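Side-chain contact in SPI-1 type 3 secretion system secretin (Salmonella enterica subsp. enterica serovar Typhimurium, PDB 4G08), which forms a ring-shaped multimer with an apparent central pore in the outer membrane, as part of the injectisome that delivers effector proteins into eukaryotic host cells: residues V98-N101 with E102-F106. Numbering follows the deposited sequence.
Sequences VSLN and EFNNF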
loop_
_atom_site.group_PDB
_atom_site.type_symbol
_atom_site.label_atom_id
_atom_site.label_comp_id
_atom_site.label_asym_id
_atom_site.label_seq_id
_atom_site.Cartn_x
_atom_site.Cartn_y
_atom_site.Cartn_z
ATOM N N VAL A 98 19.622 -11.382 8.050
ATOM C CA VAL A 98 19.646 -11.207 6.609
ATOM C C VAL A 98 19.968 -9.761 6.287
ATOM O O VAL A 98 19.659 -8.870 7.073
ATOM C CB VAL A 98 18.277 -11.552 6.025
ATOM C CG1 VAL A 98 18.050 -10.836 4.710
ATOM C CG2 VAL A 98 18.170 -13.050 5.852
ATOM N N SER A 99 20.665 -9.534 5.181
ATOM C CA SER A 99 20.994 -8.171 4.786
ATOM C C SER A 99 19.740 -7.465 4.331
ATOM O O SER A 99 18.841 -8.074 3.755
ATOM C CB SER A 99 22.041 -8.135 3.673
ATOM O OG SER A 99 21.554 -8.713 2.474
ATOM N N LEU A 100 19.688 -6.172 4.605
ATOM C CA LEU A 100 18.553 -5.385 4.206
ATOM C C LEU A 100 18.412 -5.475 2.700
ATOM O O LEU A 100 17.334 -5.583 2.184
ATOM C CB LEU A 100 18.704 -3.949 4.655
ATOM C CG LEU A 100 17.598 -2.997 4.209
ATOM C CD1 LEU A 100 16.245 -3.485 4.600
ATOM C CD2 LEU A 100 17.816 -1.584 4.734
ATOM N N ASN A 101 19.542 -5.479 2.017
ATOM C CA ASN A 101 19.515 -5.568 0.580
ATOM C C ASN A 101 18.960 -6.883 0.057
ATOM O O ASN A 101 18.206 -6.887 -0.867
ATOM C CB ASN A 101 20.874 -5.215 -0.039
ATOM C CG ASN A 101 20.771 -4.851 -1.493
ATOM O OD1 ASN A 101 20.364 -3.766 -1.834
ATOM N ND2 ASN A 101 21.100 -5.776 -2.347
ATOM N N GLU A 102 19.313 -7.980 0.688
ATOM C CA GLU A 102 18.768 -9.300 0.362
ATOM C C GLU A 102 17.261 -9.337 0.600
ATOM O O GLU A 102 16.519 -9.936 -0.175
ATOM C CB GLU A 102 19.463 -10.345 1.244
ATOM C CG GLU A 102 19.193 -11.811 0.930
ATOM C CD GLU A 102 19.840 -12.745 1.950
ATOM O OE1 GLU A 102 20.617 -12.257 2.806
ATOM O OE2 GLU A 102 19.523 -13.955 1.936
ATOM N N PHE A 103 16.822 -8.750 1.704
ATOM C CA PHE A 103 15.407 -8.744 2.047
ATOM C C PHE A 103 14.584 -7.879 1.093
ATOM O O PHE A 103 13.577 -8.324 0.547
ATOM C CB PHE A 103 15.225 -8.259 3.476
ATOM C CG PHE A 103 13.807 -8.257 3.924
ATOM C CD1 PHE A 103 13.093 -9.437 3.975
ATOM C CD2 PHE A 103 13.154 -7.070 4.169
ATOM C CE1 PHE A 103 11.774 -9.441 4.357
ATOM C CE2 PHE A 103 11.822 -7.060 4.503
ATOM C CZ PHE A 103 11.132 -8.248 4.601
ATOM N N ASN A 104 15.127 -6.716 0.761
ATOM C CA ASN A 104 14.535 -5.841 -0.239
ATOM C C ASN A 104 14.331 -6.560 -1.556
ATOM O O ASN A 104 13.252 -6.507 -2.144
ATOM C CB ASN A 104 15.461 -4.663 -0.488
ATOM C CG ASN A 104 14.961 -3.391 0.141
ATOM O OD1 ASN A 104 13.866 -2.916 -0.163
ATOM N ND2 ASN A 104 15.812 -2.770 0.940
ATOM N N ASN A 105 15.401 -7.150 -2.068
ATOM C CA ASN A 105 15.314 -7.860 -3.332
ATOM C C ASN A 105 14.297 -8.971 -3.273
ATOM O O ASN A 105 13.570 -9.211 -4.232
ATOM C CB ASN A 105 16.662 -8.436 -3.708
ATOM C CG ASN A 105 17.645 -7.369 -4.098
ATOM O OD1 ASN A 105 17.268 -6.224 -4.344
ATOM N ND2 ASN A 105 18.922 -7.713 -4.081
ATOM N N PHE A 106 14.202 -9.612 -2.121
ATOM C CA PHE A 106 13.254 -10.684 -1.958
ATOM C C PHE A 106 11.829 -10.160 -2.115
ATOM O O PHE A 106 11.016 -10.756 -2.823
ATOM C CB PHE A 106 13.441 -11.322 -0.593
ATOM C CG PHE A 106 12.372 -12.291 -0.236
ATOM C CD1 PHE A 106 12.288 -13.511 -0.880
ATOM C CD2 PHE A 106 11.380 -11.934 0.642
ATOM C CE1 PHE A 106 11.291 -14.405 -0.569
ATOM C CE2 PHE A 106 10.360 -12.809 0.938
ATOM C CZ PHE A 106 10.313 -14.047 0.331
#
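The hydroxyl of S99 accepts the backbone N-H of E102, with S99 OG 3.0 Å from E102 N and a somewhat bent N-H...O angle of 150°. It reaches that N-H because chi1 of 65° sets OG between the backbone N and the carbonyl carbon, pointing forward onto the first turn of the helix; OG also comes within 2.9 Å of E102 CB. E102 runs back past the cap in an extended chain, crossing V98 at about a right angle and bringing OE1 to 3.5 Å from V98 CG1. The same methyl lies 4.0 Å from F103 CB, an apolar contact on the side that faces helix 134-150. S99 is thus the N-cap of helix 100-109, in the secretin short domain of this periplasmic fragment, where the helix packs beside helix 134-150. The carbonyl of the same residue, S99 O, accepts the N-H of F103, the first i to i+4 bond of the helix. One residue on, L100 O takes the backbone N-H of N104 at 2.9 Å from N104 N and, weakly, the side-chain amide, with N104 ND2 3.4 Å away; that amide nitrogen also lies 3.7 Å from L100 CG. Further out, M147 touches both V98 and F103, A144 meets the F103 side chain, and L119 borders F103 and N104.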